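Histidine--tRNA ligase (Thermus thermophilus HB27, PDB 4RDX) charges tRNA(His) with L-histidine at the expense of ATP, releasing AMP and diphosphate, and works as a homodimeric class II aminoacyl-tRNA synthetase. Local coordinates at residues 86-91 and 130-135; 121-126 and 310-315; 159-164 and 273-278. One frame throughout, in Å; residues are numbered along the deposited sequence.

Contact 1: 86-91 and 130-135; sequences AAMVRA and NYEALG. With HIS (histidine), chain D.
A turn at the end of Met88 (chi3 -57°) swings its methyl group towards the strand 130-134, where Glu132 doubles back at its second torsion (chi2 -58°), offering CG to the methionine and its carboxylate to the bound histidine. Met88 CE thus settles between two strand residues that point to the same side, 3.5 Å from Asn130 CB and 3.6 Å from Glu132 CG. The methionine crosses the glutamate at about a right angle, and both its SD and CE meet CG, in the aliphatic part of Glu132. From the next residue of the helix, Val89 CG2 meets Leu134 CD2 at 4.0 Å, an apolar pair with Tyr290 touching both side chains. No hydrogen bond joins helix and strand; all the touching residues are buried, and the axes approach to 9.5 Å.

The polar end of Glu132 is occupied on both oxygens. OE2 accepts a weak, bent bond from NE2 of the histidine ligand at 2.6 Å, and also one from Thr85, the first residue of the helix 85-94, while OE1 is held by the hydroxyl of Tyr290. These protein partners fix the rotation of the carboxylate, consistent with its reading the imidazole of the substrate. At the outer side of the helix Arg90 bridges to Asp13 of the second subunit, tying the same element to the dimer interface. A helix packed on the large, mainly antiparallel sheet, with a strand glutamate at the NE2 end of the substrate imidazole, forms part of the histidine pocket in the class II synthetase catalytic domain.

Contact 2: 121-126 and 310-315; sequences GRYRQF and GVERVA. With AMP (adenosine monophosphate), chain C; nucleotides of chain B.
The guanidinium of Arg313 carries the AMP ribose on one face, with C2' 3.2 Å above its plane and offset toward the rim, while Gly121 O sits in plane at its edge. The Phe126 ring is flat against the adenine, whose C5 lies 3.4 Å above the ring centre. The Tyr123 ring stands oblique to its neighbours, with CE2 3.6 Å from Glu312 CG and its plane turned 60° from the Glu312 carboxylate.

Gly121 O is gripped twice by the same arginine. Arg313 NE gives the straighter bond, 2.6 Å from Gly121 O with an N-H...O angle of 162°, and NH2 adds a weak one. Arg313 reaches that far because its chain is extended from CG to NE, and its NH1 is bonded in turn to Ala283 O. These segments belong to two signature motifs of class II synthetases: 121-126 is the end of the motif 2 loop and the start of its second strand, and 310-315 opens the motif 3 helix with Gly310 as N-cap. Substituting a leucine for Arg313 would probably leave Gly121 O without its mate and the ribose without its flat support, so that the 121-123 loop could shift beside the nucleotide.

That loop reads the adenine through its backbone: Tyr123 N donates to N1 of AMP at 2.9 Å, and N6 donates to Tyr123 O. Glu312 bends at its second torsion (chi2 82°) to bring its carboxylate beside Phe126, OE2 being taken by His127. Arg122 points the other way, fully extended, and engages the base edge of C76 of chain B, NH1 bonding N3 at 3.0 Å and NH2 bonding O2.

Contact 3: 159-164 and 273-278; sequences RRLKVK and VHHEEI
Lys164 crosses the His274 ring at a slant, its CE 3.6 Å from His274 CD2 and its NZ over one face. Both ring nitrogens have partners, ND1 with Ser282 and NE2 with Glu272, which fixes the rotation of the imidazole beneath the lysine chain. Between the backbones, Lys162 and His274 form an antiparallel hydrogen-bonded pair, each N to the other's O at 2.9 Å. Val163 faces Val273 in the adjoining non-hydrogen-bonded pair, with Val163 CG2 4.3 Å from Val273 CG2. Strands 161-167 and 269-275 are thereby neighbours in the large, mainly antiparallel sheet of the class II catalytic domain, and helix 139-156 covers the face bearing Leu161, Val163 and Val273.

Beyond these pairs a salt bridge joins the segments. Arg160 NE donates to Glu276 OE2 at 3.0 Å, almost straight at 171° and within the guanidinium plane, while the two flat groups are turned 68° apart. Glu276 CG stands between its own N and carbonyl carbon (chi1 64°), which folds the carboxylate back so that OE1 hangs 3.4 Å above the centre of the His275 ring. At the edge of that ring, in its plane, lies Leu161 CD2, 3.8 Å from His275 CD2.

In the fold
All three contacts meet the large sheet of the catalytic domain, and the two ligands lie between contacts 1 and 2. Strand 125-134 serves both: its start belongs to contact 2 and the AMP site, its end to contact 1 and the histidine site, with centres 21 Å apart. Contact 3 is nested in the chain loop that contact 2 closes; their centres are 15 Å apart, and they touch where Ile278 CD1 lies 4.0 Å from Arg313 O. It stands further back from the chemistry, with the His274 side chain about 7 Å from AMP. Contacts 1 and 3 do not touch, their nearest atoms being about 12 Å apart.

Contact 1: 86-91 and 130-135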
loop_
_atom_site.group_PDB
_atom_site.type_symbol
_atom_site.label_atom_id
_atom_site.label_comp_id
_atom_site.label_asym_id
_atom_site.label_seq_id
_atom_site.Cartn_x
_atom_site.Cartn_y
_atom_site.Cartn_z
ATOM N N ALA A 86 11.926 -13.904 3.900
ATOM C CA ALA A 86 13.274 -13.534 4.320
ATOM C C ALA A 86 13.311 -12.124 4.905
ATOM O O ALA A 86 13.989 -11.872 5.901
ATOM C CB ALA A 86 14.242 -13.651 3.156
ATOM N N ALA A 87 12.572 -11.212 4.281
ATOM C CA ALA A 87 12.512 -9.833 4.748
ATOM C C ALA A 87 11.884 -9.751 6.138
ATOM O O ALA A 87 12.342 -8.989 6.992
ATOM C CB ALA A 87 11.755 -8.963 3.754
ATOM N N MET A 88 10.844 -10.548 6.369
ATOM C CA MET A 88 10.183 -10.554 7.671
ATOM C C MET A 88 11.045 -11.185 8.756
ATOM O O MET A 88 10.976 -10.782 9.919
ATOM C CB MET A 88 8.813 -11.232 7.599
ATOM C CG MET A 88 7.694 -10.293 7.172
ATOM S SD MET A 88 6.201 -11.188 6.719
ATOM C CE MET A 88 6.867 -12.252 5.447
ATOM N N VAL A 89 11.854 -12.173 8.384
ATOM C CA VAL A 89 12.806 -12.736 9.339
ATOM C C VAL A 89 13.896 -11.717 9.671
ATOM O O VAL A 89 14.314 -11.589 10.827
ATOM C CB VAL A 89 13.438 -14.050 8.837
ATOM C CG1 VAL A 89 14.458 -14.564 9.844
ATOM C CG2 VAL A 89 12.363 -15.093 8.599
ATOM N N ARG A 90 14.346 -10.985 8.656
ATOM C CA ARG A 90 15.309 -9.910 8.872
ATOM C C ARG A 90 14.722 -8.872 9.831
ATOM O O ARG A 90 15.427 -8.334 10.682
ATOM C CB ARG A 90 15.711 -9.265 7.542
ATOM C CG ARG A 90 16.996 -8.437 7.592
ATOM C CD ARG A 90 16.727 -6.999 8.004
ATOM N NE ARG A 90 15.718 -6.379 7.153
ATOM C CZ ARG A 90 14.744 -5.592 7.597
ATOM N NH1 ARG A 90 14.644 -5.323 8.891
ATOM N NH2 ARG A 90 13.866 -5.075 6.748
ATOM N N ALA A 91 13.428 -8.599 9.685
ATOM C CA ALA A 91 12.727 -7.690 10.590
ATOM C C ALA A 91 12.679 -8.255 12.006
ATOM O O ALA A 91 12.834 -7.522 12.985
ATOM C CB ALA A 91 11.325 -7.415 10.081
ATOM N N ASN A 130 1.561 -12.041 3.010
ATOM C CA ASN A 130 2.468 -12.945 3.692
ATOM C C ASN A 130 2.111 -13.063 5.161
ATOM O O ASN A 130 1.708 -12.085 5.792
ATOM C CB ASN A 130 3.903 -12.434 3.580
ATOM C CG ASN A 130 4.554 -12.797 2.266
ATOM O OD1 ASN A 130 5.369 -13.717 2.200
ATOM N ND2 ASN A 130 4.207 -12.071 1.210
ATOM N N TYR A 131 2.266 -14.271 5.691
ATOM C CA TYR A 131 2.077 -14.551 7.105
ATOM C C TYR A 131 3.259 -15.375 7.588
ATOM O O TYR A 131 3.667 -16.317 6.913
ATOM C CB TYR A 131 0.788 -15.345 7.319
ATOM C CG TYR A 131 0.659 -15.950 8.701
ATOM C CD1 TYR A 131 0.183 -15.194 9.764
ATOM C CD2 TYR A 131 1.002 -17.278 8.940
ATOM C CE1 TYR A 131 0.057 -15.735 11.026
ATOM C CE2 TYR A 131 0.883 -17.829 10.202
ATOM C CZ TYR A 131 0.409 -17.052 11.241
ATOM O OH TYR A 131 0.282 -17.590 12.501
ATOM N N GLU A 132 3.809 -15.017 8.745
ATOM C CA GLU A 132 4.861 -15.807 9.379
ATOM C C GLU A 132 4.620 -15.982 10.874
ATOM O O GLU A 132 4.270 -15.043 11.577
ATOM C CB GLU A 132 6.241 -15.178 9.165
ATOM C CG GLU A 132 6.645 -14.997 7.714
ATOM C CD GLU A 132 6.651 -16.296 6.931
ATOM O OE1 GLU A 132 6.930 -17.356 7.528
ATOM O OE2 GLU A 132 6.370 -16.255 5.715
ATOM N N ALA A 133 4.803 -17.208 11.344
ATOM C CA ALA A 133 4.846 -17.503 12.764
ATOM C C ALA A 133 6.274 -17.917 13.074
ATOM O O ALA A 133 6.776 -18.921 12.542
ATOM C CB ALA A 133 3.873 -18.607 13.114
ATOM N N LEU A 134 6.926 -17.121 13.919
ATOM C CA LEU A 134 8.344 -17.294 14.201
ATOM C C LEU A 134 8.607 -17.567 15.677
ATOM O O LEU A 134 7.965 -16.985 16.557
ATOM C CB LEU A 134 9.120 -16.050 13.759
ATOM C CG LEU A 134 9.098 -15.704 12.269
ATOM C CD1 LEU A 134 9.423 -14.233 12.051
ATOM C CD2 LEU A 134 10.078 -16.578 11.508
ATOM N N GLY A 135 9.553 -18.463 15.942
ATOM C CA GLY A 135 10.012 -18.706 17.296
ATOM C C GLY A 135 9.564 -20.018 17.916
ATOM O O GLY A 135 9.764 -20.235 19.109
HETATM N N HIS D . 7.085 -19.434 -1.598
HETATM C CA HIS D . 7.187 -19.622 -0.156
HETATM C C HIS D . 6.626 -20.987 0.212
HETATM O O HIS D . 6.966 -21.554 1.247
HETATM C CB HIS D . 6.429 -18.508 0.575
HETATM C CG HIS D . 6.524 -18.595 2.072
HETATM N ND1 HIS D . 7.343 -19.479 2.725
HETATM C CD2 HIS D . 5.876 -17.891 3.028
HETATM C CE1 HIS D . 7.210 -19.326 4.023
HETATM N NE2 HIS D . 6.326 -18.364 4.245
HETATM O OXT HIS D . 5.817 -21.551 -0.524
#

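Contact 2: 121-126 and 310-315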
loop_
_atom_site.group_PDB
_atom_site.type_symbol
_atom_site.label_atom_id
_atom_site.label_comp_id
_atom_site.label_asym_id
_atom_site.label_seq_id
_atom_site.Cartn_x
_atom_site.Cartn_y
_atom_site.Cartn_z
ATOM N N GLY A 121 -1.694 -14.689 -14.780
ATOM C CA GLY A 121 -1.474 -14.758 -13.346
ATOM C C GLY A 121 -0.021 -14.696 -12.914
ATOM O O GLY A 121 0.304 -15.016 -11.771
ATOM N N ARG A 122 0.857 -14.287 -13.825
ATOM C CA ARG A 122 2.283 -14.202 -13.525
ATOM C C ARG A 122 2.876 -12.924 -14.107
ATOM O O ARG A 122 2.993 -12.774 -15.323
ATOM C CB ARG A 122 3.026 -15.427 -14.065
ATOM C CG ARG A 122 4.487 -15.501 -13.658
ATOM C CD ARG A 122 5.176 -16.687 -14.308
ATOM N NE ARG A 122 6.418 -17.030 -13.625
ATOM C CZ ARG A 122 7.148 -18.108 -13.893
ATOM N NH1 ARG A 122 6.766 -18.954 -14.839
ATOM N NH2 ARG A 122 8.263 -18.339 -13.213
ATOM N N TYR A 123 3.253 -12.006 -13.226
ATOM C CA TYR A 123 3.735 -10.700 -13.649
ATOM C C TYR A 123 5.125 -10.417 -13.090
ATOM O O TYR A 123 5.680 -11.233 -12.350
ATOM C CB TYR A 123 2.736 -9.623 -13.225
ATOM C CG TYR A 123 1.295 -10.041 -13.427
ATOM C CD1 TYR A 123 0.720 -10.027 -14.686
ATOM C CD2 TYR A 123 0.513 -10.456 -12.360
ATOM C CE1 TYR A 123 -0.592 -10.412 -14.879
ATOM C CE2 TYR A 123 -0.800 -10.843 -12.546
ATOM C CZ TYR A 123 -1.346 -10.818 -13.807
ATOM O OH TYR A 123 -2.651 -11.200 -13.998
ATOM N N ARG A 124 5.687 -9.268 -13.458
ATOM C CA ARG A 124 7.020 -8.896 -13.004
ATOM C C ARG A 124 6.950 -8.018 -11.759
ATOM O O ARG A 124 7.848 -8.045 -10.920
ATOM C CB ARG A 124 7.810 -8.236 -14.131
ATOM C CG ARG A 124 8.160 -9.227 -15.232
ATOM C CD ARG A 124 9.134 -8.663 -16.239
ATOM N NE ARG A 124 9.693 -9.716 -17.082
ATOM C CZ ARG A 124 10.484 -9.489 -18.122
ATOM N NH1 ARG A 124 10.799 -8.243 -18.446
ATOM N NH2 ARG A 124 10.956 -10.501 -18.839
ATOM N N GLN A 125 5.877 -7.246 -11.643
ATOM C CA GLN A 125 5.505 -6.667 -10.361
ATOM C C GLN A 125 4.128 -7.177 -9.984
ATOM O O GLN A 125 3.155 -6.966 -10.709
ATOM C CB GLN A 125 5.504 -5.142 -10.389
ATOM C CG GLN A 125 4.962 -4.546 -9.096
ATOM C CD GLN A 125 4.959 -3.030 -9.095
ATOM O OE1 GLN A 125 5.846 -2.395 -9.666
ATOM N NE2 GLN A 125 3.952 -2.440 -8.457
ATOM N N PHE A 126 4.051 -7.865 -8.853
ATOM C CA PHE A 126 2.777 -8.419 -8.414
ATOM C C PHE A 126 2.586 -8.106 -6.939
ATOM O O PHE A 126 3.458 -7.508 -6.327
ATOM C CB PHE A 126 2.708 -9.923 -8.701
ATOM C CG PHE A 126 3.743 -10.736 -7.974
ATOM C CD1 PHE A 126 5.035 -10.848 -8.460
ATOM C CD2 PHE A 126 3.414 -11.406 -6.813
ATOM C CE1 PHE A 126 5.983 -11.598 -7.788
ATOM C CE2 PHE A 126 4.358 -12.159 -6.140
ATOM C CZ PHE A 126 5.643 -12.257 -6.630
ATOM N N GLY A 310 -1.036 -14.700 -3.852
ATOM C CA GLY A 310 -1.065 -13.634 -4.839
ATOM C C GLY A 310 -2.424 -12.984 -4.991
ATOM O O GLY A 310 -3.388 -13.638 -5.393
ATOM N N VAL A 311 -2.488 -11.693 -4.680
ATOM C CA VAL A 311 -3.728 -10.921 -4.753
ATOM C C VAL A 311 -4.360 -10.967 -6.151
ATOM O O VAL A 311 -5.582 -11.080 -6.292
ATOM C CB VAL A 311 -3.475 -9.451 -4.343
ATOM C CG1 VAL A 311 -4.751 -8.637 -4.452
ATOM C CG2 VAL A 311 -2.910 -9.389 -2.923
ATOM N N GLU A 312 -3.515 -10.903 -7.177
ATOM C CA GLU A 312 -3.974 -10.988 -8.561
ATOM C C GLU A 312 -4.687 -12.309 -8.858
ATOM O O GLU A 312 -5.809 -12.317 -9.375
ATOM C CB GLU A 312 -2.812 -10.798 -9.541
ATOM C CG GLU A 312 -2.285 -9.379 -9.646
ATOM C CD GLU A 312 -1.312 -9.034 -8.533
ATOM O OE1 GLU A 312 -0.935 -9.950 -7.769
ATOM O OE2 GLU A 312 -0.921 -7.850 -8.427
ATOM N N ARG A 313 -4.031 -13.424 -8.538
ATOM C CA ARG A 313 -4.591 -14.743 -8.825
ATOM C C ARG A 313 -5.877 -14.983 -8.038
ATOM O O ARG A 313 -6.795 -15.648 -8.511
ATOM C CB ARG A 313 -3.573 -15.841 -8.522
ATOM C CG ARG A 313 -2.269 -15.691 -9.291
ATOM C CD ARG A 313 -1.431 -16.962 -9.242
ATOM N NE ARG A 313 -0.207 -16.824 -10.028
ATOM C CZ ARG A 313 0.780 -17.712 -10.050
ATOM N NH1 ARG A 313 0.698 -18.820 -9.323
ATOM N NH2 ARG A 313 1.854 -17.488 -10.799
ATOM N N VAL A 314 -5.950 -14.419 -6.840
ATOM C CA VAL A 314 -7.163 -14.489 -6.043
ATOM C C VAL A 314 -8.278 -13.662 -6.689
ATOM O O VAL A 314 -9.443 -14.053 -6.654
ATOM C CB VAL A 314 -6.911 -14.019 -4.578
ATOM C CG1 VAL A 314 -8.210 -14.016 -3.811
ATOM C CG2 VAL A 314 -5.892 -14.922 -3.901
ATOM N N ALA A 315 -7.913 -12.537 -7.303
ATOM C CA ALA A 315 -8.885 -11.731 -8.043
ATOM C C ALA A 315 -9.445 -12.531 -9.217
ATOM O O ALA A 315 -10.665 -12.599 -9.425
ATOM C CB ALA A 315 -8.257 -10.430 -8.529
HETATM P P AMP C . 5.886 -18.156 -4.192
HETATM O O1P AMP C . 6.700 -17.033 -3.596
HETATM O O2P AMP C . 6.408 -18.651 -5.517
HETATM O O3P AMP C . 5.517 -19.237 -3.209
HETATM O "O5'" AMP C . 4.504 -17.443 -4.532
HETATM C "C5'" AMP C . 3.372 -17.587 -3.686
HETATM C "C4'" AMP C . 2.122 -17.109 -4.381
HETATM O "O4'" AMP C . 2.342 -15.761 -4.869
HETATM C "C3'" AMP C . 1.722 -17.907 -5.615
HETATM O "O3'" AMP C . 0.930 -19.038 -5.300
HETATM C "C2'" AMP C . 0.998 -16.880 -6.479
HETATM O "O2'" AMP C . -0.352 -16.735 -6.064
HETATM C "C1'" AMP C . 1.754 -15.596 -6.140
HETATM N N9 AMP C . 2.828 -15.306 -7.109
HETATM C C8 AMP C . 4.080 -15.798 -7.060
HETATM N N7 AMP C . 4.834 -15.338 -8.093
HETATM C C5 AMP C . 4.051 -14.524 -8.827
HETATM C C6 AMP C . 4.211 -13.715 -10.059
HETATM N N6 AMP C . 5.391 -13.668 -10.726
HETATM N N1 AMP C . 3.141 -13.009 -10.491
HETATM C C2 AMP C . 1.965 -13.046 -9.840
HETATM N N3 AMP C . 1.746 -13.758 -8.722
HETATM C C4 AMP C . 2.731 -14.507 -8.176
ATOM P P C B 76 12.561 -26.790 -15.329
ATOM O OP1 C B 76 13.587 -27.760 -14.866
ATOM O OP2 C B 76 11.125 -27.163 -15.284
ATOM O "O5'" C B 76 12.741 -25.447 -14.491
ATOM C "C5'" C B 76 13.989 -24.770 -14.431
ATOM C "C4'" C B 76 13.818 -23.390 -13.851
ATOM O "O4'" C B 76 13.038 -22.584 -14.771
ATOM C "C3'" C B 76 13.047 -23.326 -12.539
ATOM O "O3'" C B 76 13.875 -23.556 -11.410
ATOM C "C2'" C B 76 12.427 -21.934 -12.567
ATOM O "O2'" C B 76 13.367 -20.957 -12.147
ATOM C "C1'" C B 76 12.161 -21.740 -14.061
ATOM N N1 C B 76 10.773 -22.083 -14.449
ATOM C C2 C B 76 9.772 -21.119 -14.319
ATOM O O2 C B 76 10.073 -20.004 -13.867
ATOM N N3 C B 76 8.504 -21.429 -14.683
ATOM C C4 C B 76 8.226 -22.643 -15.167
ATOM N N4 C B 76 6.966 -22.908 -15.516
ATOM C C5 C B 76 9.228 -23.643 -15.315
ATOM C C6 C B 76 10.475 -23.319 -14.953
#

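Contact 3: 159-164 and 273-278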
loop_
_atom_site.group_PDB
_atom_site.type_symbol
_atom_site.label_atom_id
_atom_site.label_comp_id
_atom_site.label_asym_id
_atom_site.label_seq_id
_atom_site.Cartn_x
_atom_site.Cartn_y
_atom_site.Cartn_z
ATOM N N ARG A 159 -15.406 -20.912 -2.869
ATOM C CA ARG A 159 -15.525 -22.343 -2.685
ATOM C C ARG A 159 -14.610 -22.908 -3.763
ATOM O O ARG A 159 -13.872 -22.149 -4.385
ATOM C CB ARG A 159 -16.970 -22.794 -2.884
ATOM C CG ARG A 159 -17.983 -22.070 -1.995
ATOM C CD ARG A 159 -17.577 -22.123 -0.522
ATOM N NE ARG A 159 -18.614 -21.611 0.372
ATOM C CZ ARG A 159 -18.420 -20.670 1.294
ATOM N NH1 ARG A 159 -17.222 -20.125 1.448
ATOM N NH2 ARG A 159 -19.423 -20.274 2.063
ATOM N N ARG A 160 -14.629 -24.220 -3.972
ATOM C CA ARG A 160 -13.853 -24.828 -5.054
ATOM C C ARG A 160 -12.350 -24.550 -4.955
ATOM O O ARG A 160 -11.755 -23.993 -5.879
ATOM C CB ARG A 160 -14.364 -24.334 -6.411
ATOM C CG ARG A 160 -15.873 -24.377 -6.573
ATOM C CD ARG A 160 -16.339 -25.801 -6.723
ATOM N NE ARG A 160 -15.527 -26.505 -7.709
ATOM C CZ ARG A 160 -15.606 -27.808 -7.947
ATOM N NH1 ARG A 160 -16.461 -28.559 -7.270
ATOM N NH2 ARG A 160 -14.823 -28.361 -8.861
ATOM N N LEU A 161 -11.742 -24.939 -3.840
ATOM C CA LEU A 161 -10.306 -24.769 -3.645
ATOM C C LEU A 161 -9.675 -26.135 -3.409
ATOM O O LEU A 161 -10.320 -27.024 -2.854
ATOM C CB LEU A 161 -10.038 -23.879 -2.428
ATOM C CG LEU A 161 -10.700 -22.502 -2.333
ATOM C CD1 LEU A 161 -10.748 -22.042 -0.881
ATOM C CD2 LEU A 161 -9.966 -21.484 -3.192
ATOM N N LYS A 162 -8.423 -26.317 -3.822
ATOM C CA LYS A 162 -7.725 -27.557 -3.477
ATOM C C LYS A 162 -6.517 -27.337 -2.572
ATOM O O LYS A 162 -5.503 -26.781 -2.996
ATOM C CB LYS A 162 -7.300 -28.354 -4.712
ATOM C CG LYS A 162 -6.645 -29.680 -4.328
ATOM C CD LYS A 162 -5.807 -30.271 -5.442
ATOM C CE LYS A 162 -6.672 -30.862 -6.534
ATOM N NZ LYS A 162 -5.838 -31.346 -7.667
ATOM N N VAL A 163 -6.630 -27.787 -1.327
ATOM C CA VAL A 163 -5.517 -27.728 -0.391
ATOM C C VAL A 163 -4.594 -28.928 -0.577
ATOM O O VAL A 163 -5.016 -30.076 -0.440
ATOM C CB VAL A 163 -6.003 -27.700 1.071
ATOM C CG1 VAL A 163 -4.815 -27.604 2.022
ATOM C CG2 VAL A 163 -6.966 -26.543 1.289
ATOM N N LYS A 164 -3.337 -28.654 -0.905
ATOM C CA LYS A 164 -2.324 -29.692 -1.017
ATOM C C LYS A 164 -1.387 -29.616 0.177
ATOM O O LYS A 164 -0.904 -28.536 0.527
ATOM C CB LYS A 164 -1.509 -29.524 -2.300
ATOM C CG LYS A 164 -2.314 -29.587 -3.581
ATOM C CD LYS A 164 -1.386 -29.614 -4.784
ATOM C CE LYS A 164 -2.158 -29.799 -6.076
ATOM N NZ LYS A 164 -1.247 -30.025 -7.232
ATOM N N VAL A 273 -2.309 -24.006 -2.113
ATOM C CA VAL A 273 -3.749 -23.973 -2.365
ATOM C C VAL A 273 -3.998 -23.604 -3.822
ATOM O O VAL A 273 -3.479 -22.603 -4.313
ATOM C CB VAL A 273 -4.497 -22.988 -1.443
ATOM C CG1 VAL A 273 -5.968 -22.914 -1.829
ATOM C CG2 VAL A 273 -4.352 -23.402 0.010
ATOM N N HIS A 274 -4.784 -24.420 -4.515
ATOM C CA HIS A 274 -5.015 -24.218 -5.939
ATOM C C HIS A 274 -6.459 -23.883 -6.268
ATOM O O HIS A 274 -7.372 -24.162 -5.490
ATOM C CB HIS A 274 -4.596 -25.457 -6.726
ATOM C CG HIS A 274 -3.111 -25.663 -6.780
ATOM N ND1 HIS A 274 -2.358 -25.316 -7.873
ATOM C CD2 HIS A 274 -2.255 -26.178 -5.869
ATOM C CE1 HIS A 274 -1.086 -25.611 -7.639
ATOM N NE2 HIS A 274 -1.001 -26.134 -6.431
ATOM N N HIS A 275 -6.652 -23.284 -7.437
ATOM C CA HIS A 275 -7.985 -23.001 -7.943
ATOM C C HIS A 275 -8.049 -23.328 -9.430
ATOM O O HIS A 275 -7.093 -23.084 -10.169
ATOM C CB HIS A 275 -8.358 -21.535 -7.698
ATOM C CG HIS A 275 -9.823 -21.255 -7.838
ATOM N ND1 HIS A 275 -10.408 -20.953 -9.047
ATOM C CD2 HIS A 275 -10.816 -21.237 -6.921
ATOM C CE1 HIS A 275 -11.703 -20.760 -8.870
ATOM N NE2 HIS A 275 -11.977 -20.928 -7.586
ATOM N N GLU A 276 -9.173 -23.887 -9.865
ATOM C CA GLU A 276 -9.378 -24.188 -11.278
ATOM C C GLU A 276 -9.553 -22.910 -12.087
ATOM O O GLU A 276 -9.734 -21.828 -11.521
ATOM C CB GLU A 276 -10.578 -25.112 -11.476
ATOM C CG GLU A 276 -11.906 -24.518 -11.058
ATOM C CD GLU A 276 -12.174 -24.670 -9.577
ATOM O OE1 GLU A 276 -11.270 -24.380 -8.766
ATOM O OE2 GLU A 276 -13.292 -25.098 -9.227
ATOM N N GLU A 277 -9.508 -23.053 -13.410
ATOM C CA GLU A 277 -9.438 -21.914 -14.317
ATOM C C GLU A 277 -8.197 -21.074 -13.989
ATOM O O GLU A 277 -7.183 -21.620 -13.556
ATOM C CB GLU A 277 -10.732 -21.088 -14.286
ATOM C CG GLU A 277 -11.986 -21.866 -14.707
ATOM C CD GLU A 277 -13.019 -21.955 -13.604
ATOM O OE1 GLU A 277 -12.649 -21.737 -12.434
ATOM O OE2 GLU A 277 -14.197 -22.242 -13.906
ATOM N N ILE A 278 -8.273 -19.763 -14.211
ATOM C CA ILE A 278 -7.162 -18.829 -13.951
ATOM C C ILE A 278 -5.801 -19.204 -14.579
ATOM O O ILE A 278 -4.767 -18.615 -14.249
ATOM C CB ILE A 278 -7.017 -18.476 -12.431
ATOM C CG1 ILE A 278 -6.088 -19.447 -11.699
ATOM C CG2 ILE A 278 -8.385 -18.418 -11.760
ATOM C CD1 ILE A 278 -5.403 -18.838 -10.496
#